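Local atomic coordinates of endo-beta-1,2-glucanase (Talaromyces funiculosus, PDB entry 6IMV), a protein that hydrolyses internal beta-1,2-glucosidic linkages of beta-1,2-glucans, acting as an endo-beta-1,2-glucanase. Residues 172-177 and 458-463; 179-184 and 190-195; 35-40 and 396-401; 87-92 and 102-107. One frame throughout, in Å; residues are numbered along the deposited sequence.

Interactions 1, 2 and 4 form one continuous patch of helix packing, and interaction 3 joins it through interaction 4. Interactions 1 and 2 share helix 163-182, with centres 14 Å apart; Ile177 of the first lies against the backbone of helix 186-210 in the second. Residues 87-92 of interaction 4 pack against Ala172 and Phe176, and Ala91 O also meets Ala179 CB. Interaction 4 lies 16 Å, centre to centre, from interaction 3, where Asn35 O probably accepts a hydrogen bond from Arg102 NE. Interactions 1 and 3 stay about 16 Å apart at their nearest atoms. None of these segments lines the glucose pocket, but helix 80-94 of interaction 4 carries its Lys82.

Interaction 1 (172-177 and 458-463); sequences AVYAFI and ENIYNT
Tyr174 and Glu458 approach from opposite directions and meet in a single hydrogen bond, Tyr174 OH donating to Glu458 OE1 at 2.8 Å. The phenol comes in from above the carboxylate, 64° out of its plane, and ring and carboxylate stand almost perpendicular. Relative to the ring, Glu458 OE1 lies at the edge, near the ring plane, 3.4 Å from Tyr174 CE1. With CG anti to the backbone N (chi1 -168°), the phenol reaches out from helix 163-182 to the acid. The other carboxylate oxygen, OE2, forms a salt bridge with Lys454, which also makes a cation-pi contact with the Tyr174 ring. The one other contact is van der Waals, the Ile460 CD1 methyl against Tyr174 OH at 3.8 Å. A phenylalanine at Tyr174 would probably leave Glu458 OE1 without this donor and the carboxylate freer to turn about its last bond. Glu458 and Ile460 flank Asn459, which, with positive phi, is the C-prime residue of the Schellman motif ending helix 448-457. The bond thus ties helix 163-182 to the turn between helices 448-457 and 461-475, while Met199 of helix 186-210 packs on Tyr174 and Phe260 of helix 252-261 on Ile460.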
loop_
_atom_site.group_PDB
_atom_site.type_symbol
_atom_site.label_atom_id
_atom_site.label_comp_id
_atom_site.label_asym_id
_atom_site.label_seq_id
_atom_site.Cartn_x
_atom_site.Cartn_y
_atom_site.Cartn_z
ATOM N N ALA A 172 -4.994 8.138 4.732
ATOM C CA ALA A 172 -4.151 8.865 3.776
ATOM C C ALA A 172 -4.671 10.305 3.624
ATOM O O ALA A 172 -3.896 11.261 3.628
ATOM C CB ALA A 172 -4.089 8.143 2.454
ATOM N N VAL A 173 -5.993 10.447 3.514
ATOM C CA VAL A 173 -6.647 11.756 3.394
ATOM C C VAL A 173 -6.434 12.558 4.685
ATOM O O VAL A 173 -6.199 13.757 4.634
ATOM C CB VAL A 173 -8.136 11.615 3.021
ATOM C CG1 VAL A 173 -8.901 12.922 3.205
ATOM C CG2 VAL A 173 -8.299 11.106 1.595
ATOM N N TYR A 174 -6.527 11.876 5.828
ATOM C CA TYR A 174 -6.270 12.447 7.158
ATOM C C TYR A 174 -4.872 13.088 7.171
ATOM O O TYR A 174 -4.718 14.259 7.563
ATOM C CB TYR A 174 -6.447 11.336 8.196
ATOM C CG TYR A 174 -6.515 11.731 9.650
ATOM C CD1 TYR A 174 -7.735 11.970 10.268
ATOM C CD2 TYR A 174 -5.377 11.750 10.441
ATOM C CE1 TYR A 174 -7.817 12.262 11.620
ATOM C CE2 TYR A 174 -5.442 12.041 11.797
ATOM C CZ TYR A 174 -6.665 12.306 12.388
ATOM O OH TYR A 174 -6.732 12.589 13.724
ATOM N N ALA A 175 -3.870 12.342 6.690
ATOM C CA ALA A 175 -2.480 12.837 6.548
ATOM C C ALA A 175 -2.411 14.053 5.616
ATOM O O ALA A 175 -1.760 15.057 5.940
ATOM C CB ALA A 175 -1.581 11.743 6.040
ATOM N N PHE A 176 -3.044 13.935 4.444
ATOM C CA PHE A 176 -2.972 14.967 3.421
ATOM C C PHE A 176 -3.510 16.289 3.975
ATOM O O PHE A 176 -2.936 17.350 3.722
ATOM C CB PHE A 176 -3.750 14.580 2.162
ATOM C CG PHE A 176 -3.799 15.689 1.149
ATOM C CD1 PHE A 176 -2.751 15.881 0.264
ATOM C CD2 PHE A 176 -4.868 16.573 1.117
ATOM C CE1 PHE A 176 -2.783 16.925 -0.649
ATOM C CE2 PHE A 176 -4.898 17.615 0.204
ATOM C CZ PHE A 176 -3.861 17.783 -0.685
ATOM N N ILE A 177 -4.634 16.204 4.688
ATOM C CA ILE A 177 -5.277 17.369 5.290
ATOM C C ILE A 177 -4.279 18.063 6.216
ATOM O O ILE A 177 -4.120 19.284 6.132
ATOM C CB ILE A 177 -6.570 16.974 6.027
ATOM C CG1 ILE A 177 -7.691 16.660 5.036
ATOM C CG2 ILE A 177 -6.990 18.032 7.040
ATOM C CD1 ILE A 177 -8.788 15.805 5.625
ATOM N N GLU A 458 -6.307 16.061 17.926
ATOM C CA GLU A 458 -7.712 15.654 18.103
ATOM C C GLU A 458 -7.854 14.740 19.326
ATOM O O GLU A 458 -8.912 14.173 19.547
ATOM C CB GLU A 458 -8.238 15.008 16.819
ATOM C CG GLU A 458 -8.366 16.028 15.698
ATOM C CD GLU A 458 -8.662 15.526 14.290
ATOM O OE1 GLU A 458 -8.935 14.309 14.120
ATOM O OE2 GLU A 458 -8.605 16.363 13.371
ATOM N N ASN A 459 -6.770 14.604 20.093
ATOM C CA ASN A 459 -6.739 13.898 21.359
ATOM C C ASN A 459 -7.221 12.447 21.196
ATOM O O ASN A 459 -7.943 11.930 22.048
ATOM C CB ASN A 459 -7.547 14.638 22.431
ATOM C CG ASN A 459 -7.185 14.201 23.840
ATOM O OD1 ASN A 459 -6.064 13.766 24.109
ATOM N ND2 ASN A 459 -8.133 14.298 24.754
ATOM N N ILE A 460 -6.790 11.773 20.123
ATOM C CA ILE A 460 -7.025 10.333 19.994
ATOM C C ILE A 460 -5.696 9.552 19.988
ATOM O O ILE A 460 -5.706 8.316 20.022
ATOM C CB ILE A 460 -7.895 10.026 18.759
ATOM C CG1 ILE A 460 -7.278 10.544 17.455
ATOM C CG2 ILE A 460 -9.323 10.543 18.966
ATOM C CD1 ILE A 460 -7.995 10.056 16.211
ATOM N N TYR A 461 -4.557 10.254 19.966
ATOM C CA TYR A 461 -3.234 9.609 19.952
ATOM C C TYR A 461 -3.036 8.722 21.192
ATOM O O TYR A 461 -2.585 7.573 21.080
ATOM C CB TYR A 461 -2.121 10.654 19.844
ATOM C CG TYR A 461 -0.740 10.053 19.890
ATOM C CD1 TYR A 461 -0.147 9.552 18.742
ATOM C CD2 TYR A 461 -0.046 9.944 21.086
ATOM C CE1 TYR A 461 1.117 8.980 18.776
ATOM C CE2 TYR A 461 1.216 9.373 21.135
ATOM C CZ TYR A 461 1.796 8.885 19.977
ATOM O OH TYR A 461 3.028 8.310 20.013
ATOM N N ASN A 462 -3.373 9.249 22.376
ATOM C CA ASN A 462 -3.142 8.525 23.633
ATOM C C ASN A 462 -3.964 7.233 23.645
ATOM O O ASN A 462 -3.462 6.199 24.093
ATOM C CB ASN A 462 -3.429 9.377 24.876
ATOM C CG ASN A 462 -2.364 10.428 25.104
ATOM O OD1 ASN A 462 -1.292 10.369 24.516
ATOM N ND2 ASN A 462 -2.650 11.403 25.948
ATOM N N THR A 463 -5.199 7.297 23.139
ATOM C CA THR A 463 -6.077 6.126 23.070
ATOM C C THR A 463 -5.467 5.052 22.163
ATOM O O THR A 463 -5.469 3.862 22.516
ATOM C CB THR A 463 -7.480 6.500 22.580
ATOM O OG1 THR A 463 -8.043 7.401 23.532
ATOM C CG2 THR A 463 -8.391 5.301 22.432
#

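Interaction 2 (179-184 and 190-195)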
loop_
_atom_site.group_PDB
_atom_site.type_symbol
_atom_site.label_atom_id
_atom_site.label_comp_id
_atom_site.label_asym_id
_atom_site.label_seq_id
_atom_site.Cartn_x
_atom_site.Cartn_y
_atom_site.Cartn_z
ATOM N N ALA A 179 -0.979 17.779 6.198
ATOM C CA ALA A 179 0.147 18.282 5.412
ATOM C C ALA A 179 -0.208 19.638 4.784
ATOM O O ALA A 179 0.580 20.569 4.826
ATOM C CB ALA A 179 0.531 17.283 4.346
ATOM N N ALA A 180 -1.406 19.720 4.194
ATOM C CA ALA A 180 -1.871 20.922 3.508
ATOM C C ALA A 180 -1.993 22.087 4.501
ATOM O O ALA A 180 -1.563 23.203 4.202
ATOM C CB ALA A 180 -3.179 20.650 2.822
ATOM N N GLU A 181 -2.550 21.811 5.685
ATOM C CA GLU A 181 -2.751 22.843 6.709
ATOM C C GLU A 181 -1.398 23.285 7.287
ATOM O O GLU A 181 -1.222 24.469 7.564
ATOM C CB GLU A 181 -3.758 22.361 7.753
ATOM C CG GLU A 181 -5.171 22.313 7.193
ATOM C CD GLU A 181 -6.226 21.630 8.048
ATOM O OE1 GLU A 181 -5.892 21.171 9.157
ATOM O OE2 GLU A 181 -7.387 21.555 7.591
ATOM N N ASN A 182 -0.425 22.370 7.363
ATOM C CA ASN A 182 0.913 22.675 7.864
ATOM C C ASN A 182 1.642 23.708 6.989
ATOM O O ASN A 182 2.607 24.290 7.463
ATOM C CB ASN A 182 1.791 21.426 7.978
ATOM C CG ASN A 182 1.506 20.607 9.217
ATOM O OD1 ASN A 182 0.748 21.038 10.084
ATOM N ND2 ASN A 182 2.104 19.427 9.303
ATOM N N THR A 183 1.216 23.916 5.733
ATOM C CA THR A 183 1.891 24.852 4.821
ATOM C C THR A 183 1.553 26.316 5.140
ATOM O O THR A 183 2.262 27.207 4.683
ATOM C CB THR A 183 1.519 24.626 3.347
ATOM O OG1 THR A 183 0.123 24.878 3.188
ATOM C CG2 THR A 183 1.859 23.244 2.834
ATOM N N SER A 184 0.432 26.570 5.827
ATOM C CA SER A 184 -0.099 27.944 6.033
ATOM C C SER A 184 -0.469 28.651 4.709
ATOM O O SER A 184 -0.804 29.828 4.718
ATOM C CB SER A 184 0.855 28.792 6.838
ATOM O OG SER A 184 0.901 28.348 8.183
ATOM N N ASP A 190 -7.752 25.797 2.223
ATOM C CA ASP A 190 -9.117 25.716 1.677
ATOM C C ASP A 190 -9.363 24.339 1.047
ATOM O O ASP A 190 -10.414 23.744 1.263
ATOM C CB ASP A 190 -9.376 26.803 0.632
ATOM C CG ASP A 190 -9.467 28.205 1.212
ATOM O OD1 ASP A 190 -9.590 28.332 2.453
ATOM O OD2 ASP A 190 -9.416 29.162 0.416
ATOM N N LEU A 191 -8.404 23.863 0.236
ATOM C CA LEU A 191 -8.461 22.517 -0.348
ATOM C C LEU A 191 -8.599 21.476 0.768
ATOM O O LEU A 191 -9.434 20.579 0.672
ATOM C CB LEU A 191 -7.207 22.258 -1.192
ATOM C CG LEU A 191 -7.098 20.867 -1.823
ATOM C CD1 LEU A 191 -8.303 20.562 -2.715
ATOM C CD2 LEU A 191 -5.799 20.729 -2.617
ATOM N N ALA A 192 -7.792 21.629 1.827
ATOM C CA ALA A 192 -7.750 20.700 2.957
ATOM C C ALA A 192 -9.118 20.619 3.636
ATOM O O ALA A 192 -9.550 19.538 4.025
ATOM C CB ALA A 192 -6.688 21.123 3.945
ATOM N N LYS A 193 -9.780 21.770 3.795
ATOM C CA LYS A 193 -11.061 21.851 4.509
ATOM C C LYS A 193 -12.167 21.171 3.695
ATOM O O LYS A 193 -13.064 20.569 4.268
ATOM C CB LYS A 193 -11.400 23.305 4.850
ATOM C CG LYS A 193 -10.630 23.845 6.048
ATOM C CD LYS A 193 -10.740 25.345 6.207
ATOM C CE LYS A 193 -10.025 25.847 7.444
ATOM N NZ LYS A 193 -10.429 27.231 7.787
ATOM N N LYS A 194 -12.084 21.247 2.363
ATOM C CA LYS A 194 -13.027 20.536 1.490
ATOM C C LYS A 194 -12.822 19.019 1.626
ATOM O O LYS A 194 -13.785 18.270 1.679
ATOM C CB LYS A 194 -12.860 20.996 0.041
ATOM C CG LYS A 194 -13.163 22.465 -0.217
ATOM C CD LYS A 194 -12.776 22.889 -1.614
ATOM C CE LYS A 194 -12.861 24.381 -1.820
ATOM N NZ LYS A 194 -12.638 24.717 -3.244
ATOM N N TRP A 195 -11.556 18.584 1.708
ATOM C CA TRP A 195 -11.231 17.179 1.941
ATOM C C TRP A 195 -11.693 16.750 3.337
ATOM O O TRP A 195 -12.163 15.612 3.498
ATOM C CB TRP A 195 -9.746 16.878 1.699
ATOM C CG TRP A 195 -9.465 16.548 0.264
ATOM C CD1 TRP A 195 -8.913 17.373 -0.671
ATOM C CD2 TRP A 195 -9.805 15.334 -0.430
ATOM N NE1 TRP A 195 -8.865 16.753 -1.889
ATOM C CE2 TRP A 195 -9.400 15.498 -1.774
ATOM C CE3 TRP A 195 -10.410 14.130 -0.056
ATOM C CZ2 TRP A 195 -9.571 14.500 -2.735
ATOM C CZ3 TRP A 195 -10.573 13.140 -1.006
ATOM C CH2 TRP A 195 -10.158 13.324 -2.327
#
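Ala180 and Ala192 bring the two backbones to within 5.9 Å, CA to CA, on segments that run in opposite directions. Their methyls point at each other, Ala180 CB meeting Ala192 CB at 3.7 Å, and the absence of anything beyond CB on both sides permits so close an approach. Glu181 extends beside this pair. Its CG takes the position anti to the carbonyl carbon (chi1 -71°), and the extended chain beyond it passes the Ala192 methyl, with CG at 3.8 Å and OE2 at 3.7 Å from Ala192 CB. The contact belongs to a helical hairpin in which helix 163-182 turns through a very short connection into helix 186-210. At the turn, Ala180 O accepts two bonds from one residue: Thr183 OG1 donates at 2.6 Å, tilted 16° from the carbonyl plane, and Thr183 N at 3.3 Å. Glu181 OE2 and Lys193 NZ stand 6.4 Å apart, too far for a salt bridge although their charges are opposite; OE2 lies closer to the lysine's aliphatic part, 4.3 Å from Lys193 CG. Asn182 ND2 bonds to Gln453 OE1 of helix 448-457, and Trp195 NE1 to Met120 O of helix 112-133.

Interaction 3 (35-40 and 396-401)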
loop_
_atom_site.group_PDB
_atom_site.type_symbol
_atom_site.label_atom_id
_atom_site.label_comp_id
_atom_site.label_asym_id
_atom_site.label_seq_id
_atom_site.Cartn_x
_atom_site.Cartn_y
_atom_site.Cartn_z
ATOM N N ASN A 35 17.787 8.315 -4.638
ATOM C CA ASN A 35 17.591 9.500 -5.468
ATOM C C ASN A 35 17.344 9.090 -6.927
ATOM O O ASN A 35 16.529 9.707 -7.630
ATOM C CB ASN A 35 18.800 10.428 -5.325
ATOM C CG ASN A 35 18.628 11.759 -6.006
ATOM O OD1 ASN A 35 17.715 12.506 -5.670
ATOM N ND2 ASN A 35 19.519 12.059 -6.932
ATOM N N ASP A 36 18.055 8.055 -7.389
ATOM C CA ASP A 36 17.866 7.531 -8.743
ATOM C C ASP A 36 16.510 6.817 -8.843
ATOM O O ASP A 36 15.784 7.004 -9.823
ATOM C CB ASP A 36 19.026 6.625 -9.152
ATOM C CG ASP A 36 20.293 7.412 -9.453
ATOM O OD1 ASP A 36 20.202 8.648 -9.534
ATOM O OD2 ASP A 36 21.354 6.789 -9.600
ATOM N N VAL A 37 16.188 6.025 -7.814
ATOM C CA VAL A 37 14.945 5.266 -7.746
ATOM C C VAL A 37 13.745 6.212 -7.895
ATOM O O VAL A 37 12.863 5.977 -8.727
ATOM C CB VAL A 37 14.848 4.441 -6.452
ATOM C CG1 VAL A 37 13.439 3.891 -6.248
ATOM C CG2 VAL A 37 15.873 3.327 -6.426
ATOM N N LEU A 38 13.727 7.279 -7.094
ATOM C CA LEU A 38 12.593 8.194 -7.043
ATOM C C LEU A 38 12.374 8.866 -8.402
ATOM O O LEU A 38 11.229 9.074 -8.807
ATOM C CB LEU A 38 12.839 9.238 -5.954
ATOM C CG LEU A 38 12.698 8.738 -4.523
ATOM C CD1 LEU A 38 13.295 9.746 -3.551
ATOM C CD2 LEU A 38 11.242 8.451 -4.195
ATOM N N PHE A 39 13.473 9.225 -9.078
ATOM C CA PHE A 39 13.430 9.899 -10.387
ATOM C C PHE A 39 12.642 9.043 -11.385
ATOM O O PHE A 39 11.706 9.524 -12.025
ATOM C CB PHE A 39 14.839 10.180 -10.920
ATOM C CG PHE A 39 14.870 10.891 -12.247
ATOM C CD1 PHE A 39 14.789 12.273 -12.305
ATOM C CD2 PHE A 39 14.950 10.185 -13.442
ATOM C CE1 PHE A 39 14.798 12.938 -13.524
ATOM C CE2 PHE A 39 14.961 10.847 -14.661
ATOM C CZ PHE A 39 14.885 12.223 -14.698
ATOM N N TRP A 40 13.012 7.764 -11.496
ATOM C CA TRP A 40 12.377 6.892 -12.484
ATOM C C TRP A 40 10.982 6.439 -12.026
ATOM O O TRP A 40 10.072 6.333 -12.866
ATOM C CB TRP A 40 13.310 5.743 -12.858
ATOM C CG TRP A 40 14.356 6.243 -13.801
ATOM C CD1 TRP A 40 15.643 6.563 -13.494
ATOM C CD2 TRP A 40 14.166 6.594 -15.184
ATOM N NE1 TRP A 40 16.278 7.060 -14.600
ATOM C CE2 TRP A 40 15.396 7.097 -15.650
ATOM C CE3 TRP A 40 13.080 6.529 -16.073
ATOM C CZ2 TRP A 40 15.576 7.512 -16.968
ATOM C CZ3 TRP A 40 13.257 6.946 -17.374
ATOM C CH2 TRP A 40 14.493 7.424 -17.814
ATOM N N VAL A 396 19.424 -1.942 3.207
ATOM C CA VAL A 396 19.101 -3.344 3.021
ATOM C C VAL A 396 17.886 -3.444 2.085
ATOM O O VAL A 396 17.922 -4.204 1.120
ATOM C CB VAL A 396 18.878 -4.065 4.366
ATOM C CG1 VAL A 396 18.299 -5.451 4.166
ATOM C CG2 VAL A 396 20.162 -4.147 5.181
ATOM N N GLY A 397 16.847 -2.644 2.362
ATOM C CA GLY A 397 15.664 -2.549 1.506
ATOM C C GLY A 397 16.034 -2.366 0.043
ATOM O O GLY A 397 15.591 -3.118 -0.837
ATOM N N MET A 398 16.880 -1.370 -0.213
ATOM C CA MET A 398 17.273 -0.995 -1.574
ATOM C C MET A 398 18.226 -2.030 -2.191
ATOM O O MET A 398 18.240 -2.183 -3.411
ATOM C CB MET A 398 17.920 0.387 -1.592
ATOM C CG MET A 398 16.914 1.509 -1.442
ATOM S SD MET A 398 15.682 1.484 -2.765
ATOM C CE MET A 398 14.303 0.760 -1.880
ATOM N N ALA A 399 19.005 -2.740 -1.366
ATOM C CA ALA A 399 19.845 -3.835 -1.872
ATOM C C ALA A 399 18.949 -4.935 -2.464
ATOM O O ALA A 399 19.223 -5.444 -3.568
ATOM C CB ALA A 399 20.749 -4.379 -0.790
ATOM N N TRP A 400 17.878 -5.283 -1.743
ATOM C CA TRP A 400 16.940 -6.299 -2.201
ATOM C C TRP A 400 16.201 -5.818 -3.452
ATOM O O TRP A 400 16.039 -6.569 -4.418
ATOM C CB TRP A 400 15.981 -6.696 -1.081
ATOM C CG TRP A 400 16.605 -7.658 -0.124
ATOM C CD1 TRP A 400 17.172 -7.371 1.084
ATOM C CD2 TRP A 400 16.738 -9.077 -0.300
ATOM N NE1 TRP A 400 17.656 -8.507 1.659
ATOM C CE2 TRP A 400 17.406 -9.569 0.837
ATOM C CE3 TRP A 400 16.384 -9.972 -1.313
ATOM C CZ2 TRP A 400 17.694 -10.921 1.000
ATOM C CZ3 TRP A 400 16.679 -11.308 -1.159
ATOM C CH2 TRP A 400 17.324 -11.774 -0.016
ATOM N N TRP A 401 15.777 -4.549 -3.431
ATOM C CA TRP A 401 15.139 -3.889 -4.559
ATOM C C TRP A 401 16.037 -3.981 -5.806
ATOM O O TRP A 401 15.588 -4.395 -6.875
ATOM C CB TRP A 401 14.821 -2.434 -4.196
ATOM C CG TRP A 401 13.933 -1.723 -5.168
ATOM C CD1 TRP A 401 12.580 -1.558 -5.078
ATOM C CD2 TRP A 401 14.341 -1.026 -6.362
ATOM N NE1 TRP A 401 12.125 -0.803 -6.125
ATOM C CE2 TRP A 401 13.178 -0.473 -6.935
ATOM C CE3 TRP A 401 15.566 -0.828 -7.009
ATOM C CZ2 TRP A 401 13.210 0.255 -8.123
ATOM C CZ3 TRP A 401 15.596 -0.096 -8.176
ATOM C CH2 TRP A 401 14.435 0.436 -8.726
#
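Val37 supplies the whole of one side of this contact, meeting Trp401 and Met398 on helix 394-405. From the backbone its CB points toward the facing helix and divides into two methyls, both of which lie on the same side of the Trp401 indole. CG1, anti to the backbone N (chi1 168°), reaches Trp401 CZ2 at 4.1 Å. CG2 does more of the work. It sits over the face of the six-membered ring, 4.1 Å from the centroid and 20° off the ring normal, in a CH-pi contact. Its position is displaced toward the rim, where it meets Trp401 CZ3 at 3.9 Å and CH2 at 4.0 Å. The same methyl also touches Met398 SD at 4.1 Å, so one carbon bridges the aromatic face and the thioether. Met398 brings its sulfur there with a chain bent at its second and third torsions. The side chains of Val37 and Trp401 come from opposite directions, so that a small branched tip ends against a broad flat surface. No hydrogen bond crosses between the segments, and all three touching residues are buried. Around them, Ile443 of helix 433-443 packs on Val37 and Thr439 on Trp401, while Phe33 and Ile34 of helix 30-41 extend the apolar surface under Met398. The two segments run in the same sense although more than 350 residues separate them, joining an early helix of the chain to a late one. Such parallel packing of sequence-distant helices fits the closing of an (alpha/alpha)6 barrel, the fold expected for this glycoside hydrolase family.

Interaction 4 (87-92 and 102-107); sequences VMLYAH and RFLSPN
Leu89 rests against both Phe103 and Leu104, touching the first with a broad side and the second with a single methyl. Its chain and the phenyl group cross obliquely, so that the isobutyl group leans on one half of the ring rather than its centre. CD2 lies over one face, 4.0 Å above the plane and shifted toward the rim. CD1 meets Phe103 CE1 at 3.9 Å, and CG follows close behind, 4.0 Å from the same atom. Both residues hold CG anti to the backbone N, Leu89 at chi1 -176° and Phe103 at 178°, and these extended first bonds carry the two groups across the space between the helices. Leu89 CD1 also faces Leu104 CG at 4.0 Å, placing one methyl against both partners. Leu104 reaches on with CD1 to Tyr90 CD1 at 4.4 Å, an oblique and looser touch. The phenol end of Tyr90 looks elsewhere: its OH is hydrogen-bonded to His45 NE2 and Gln86 NE2, and Ala116, Ile119 and Met120 of helix 112-133 pack on its side chain. With an alanine at Leu89, the covered face of Phe103 and the Leu104 branch would probably be left facing a gap, and the phenyl ring would be less firmly placed. The contact contains no hydrogen bond between the segments and rests on apolar packing alone. It is the apolar seam between two consecutive helices, 80-94 and 98-104, joined by a three-residue link, with the last turn of the short second helix packing on the first.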
loop_
_atom_site.group_PDB
_atom_site.type_symbol
_atom_site.label_atom_id
_atom_site.label_comp_id
_atom_site.label_asym_id
_atom_site.label_seq_id
_atom_site.Cartn_x
_atom_site.Cartn_y
_atom_site.Cartn_z
ATOM N N VAL A 87 -2.552 9.522 -2.657
ATOM C CA VAL A 87 -2.836 10.584 -1.696
ATOM C C VAL A 87 -1.659 10.732 -0.721
ATOM O O VAL A 87 -1.250 11.861 -0.421
ATOM C CB VAL A 87 -4.188 10.358 -0.992
ATOM C CG1 VAL A 87 -4.352 11.231 0.247
ATOM C CG2 VAL A 87 -5.343 10.589 -1.958
ATOM N N MET A 88 -1.107 9.609 -0.251
ATOM C CA MET A 88 0.040 9.638 0.665
ATOM C C MET A 88 1.220 10.361 -0.001
ATOM O O MET A 88 1.887 11.182 0.633
ATOM C CB MET A 88 0.461 8.221 1.082
ATOM C CG MET A 88 -0.404 7.638 2.170
ATOM S SD MET A 88 0.213 6.051 2.798
ATOM C CE MET A 88 -0.420 4.940 1.553
ATOM N N LEU A 89 1.476 10.055 -1.279
ATOM C CA LEU A 89 2.543 10.714 -2.045
ATOM C C LEU A 89 2.274 12.225 -2.073
ATOM O O LEU A 89 3.187 13.023 -1.850
ATOM C CB LEU A 89 2.580 10.116 -3.452
ATOM C CG LEU A 89 3.672 10.576 -4.416
ATOM C CD1 LEU A 89 3.286 11.849 -5.136
ATOM C CD2 LEU A 89 5.026 10.731 -3.757
ATOM N N TYR A 90 1.018 12.599 -2.355
ATOM C CA TYR A 90 0.624 14.001 -2.464
ATOM C C TYR A 90 0.729 14.723 -1.113
ATOM O O TYR A 90 0.979 15.928 -1.095
ATOM C CB TYR A 90 -0.783 14.141 -3.051
ATOM C CG TYR A 90 -0.934 13.725 -4.491
ATOM C CD1 TYR A 90 0.142 13.655 -5.361
ATOM C CD2 TYR A 90 -2.183 13.404 -4.986
ATOM C CE1 TYR A 90 -0.027 13.257 -6.678
ATOM C CE2 TYR A 90 -2.370 13.012 -6.300
ATOM C CZ TYR A 90 -1.289 12.947 -7.156
ATOM O OH TYR A 90 -1.487 12.550 -8.440
ATOM N N ALA A 91 0.536 14.002 -0.002
ATOM C CA ALA A 91 0.679 14.584 1.328
ATOM C C ALA A 91 2.126 15.058 1.520
ATOM O O ALA A 91 2.351 16.188 1.961
ATOM C CB ALA A 91 0.248 13.603 2.391
ATOM N N HIS A 92 3.096 14.223 1.125
ATOM C CA HIS A 92 4.511 14.592 1.219
ATOM C C HIS A 92 4.831 15.739 0.251
ATOM O O HIS A 92 5.554 16.675 0.612
ATOM C CB HIS A 92 5.408 13.371 0.984
ATOM C CG HIS A 92 5.347 12.369 2.088
ATOM N ND1 HIS A 92 5.857 12.628 3.349
ATOM C CD2 HIS A 92 4.835 11.120 2.136
ATOM C CE1 HIS A 92 5.669 11.574 4.119
ATOM N NE2 HIS A 92 5.039 10.636 3.399
ATOM N N ARG A 102 11.434 15.072 -6.039
ATOM C CA ARG A 102 12.290 14.277 -6.936
ATOM C C ARG A 102 11.430 13.301 -7.755
ATOM O O ARG A 102 11.716 13.070 -8.917
ATOM C CB ARG A 102 13.358 13.534 -6.135
ATOM C CG ARG A 102 14.263 12.636 -6.964
ATOM C CD ARG A 102 15.265 13.420 -7.774
ATOM N NE ARG A 102 16.273 12.516 -8.313
ATOM C CZ ARG A 102 17.102 12.822 -9.300
ATOM N NH1 ARG A 102 17.133 14.050 -9.791
ATOM N NH2 ARG A 102 17.889 11.888 -9.798
ATOM N N PHE A 103 10.383 12.752 -7.124
ATOM C CA PHE A 103 9.379 11.898 -7.777
ATOM C C PHE A 103 8.483 12.728 -8.702
ATOM O O PHE A 103 8.370 12.413 -9.889
ATOM C CB PHE A 103 8.555 11.158 -6.717
ATOM C CG PHE A 103 7.449 10.276 -7.245
ATOM C CD1 PHE A 103 6.218 10.811 -7.593
ATOM C CD2 PHE A 103 7.618 8.903 -7.353
ATOM C CE1 PHE A 103 5.192 10.000 -8.055
ATOM C CE2 PHE A 103 6.593 8.092 -7.819
ATOM C CZ PHE A 103 5.381 8.641 -8.161
ATOM N N LEU A 104 7.828 13.762 -8.153
ATOM C CA LEU A 104 6.729 14.467 -8.854
ATOM C C LEU A 104 7.268 15.443 -9.904
ATOM O O LEU A 104 6.636 15.636 -10.937
ATOM C CB LEU A 104 5.874 15.251 -7.852
ATOM C CG LEU A 104 4.453 14.756 -7.595
ATOM C CD1 LEU A 104 3.613 15.869 -6.980
ATOM C CD2 LEU A 104 3.782 14.243 -8.860
ATOM N N SER A 105 8.381 16.118 -9.593
ATOM C CA SER A 105 8.787 17.314 -10.340
ATOM C C SER A 105 10.293 17.529 -10.221
ATOM O O SER A 105 10.733 18.569 -9.721
ATOM C CB SER A 105 8.009 18.503 -9.834
ATOM O OG SER A 105 8.053 19.547 -10.788
ATOM N N PRO A 106 11.125 16.549 -10.657
ATOM C CA PRO A 106 12.561 16.557 -10.357
ATOM C C PRO A 106 13.315 17.776 -10.915
ATOM O O PRO A 106 14.249 18.276 -10.279
ATOM C CB PRO A 106 13.081 15.261 -11.000
ATOM C CG PRO A 106 12.036 14.925 -12.059
ATOM C CD PRO A 106 10.725 15.379 -11.460
ATOM N N ASN A 107 12.910 18.234 -12.100
ATOM C CA ASN A 107 13.609 19.311 -12.798
ATOM C C ASN A 107 13.072 20.672 -12.345
ATOM O O ASN A 107 13.692 21.688 -12.647
ATOM C CB ASN A 107 13.514 19.152 -14.314
ATOM C CG ASN A 107 14.250 17.927 -14.812
ATOM O OD1 ASN A 107 15.279 17.528 -14.266
ATOM N ND2 ASN A 107 13.725 17.314 -15.854
#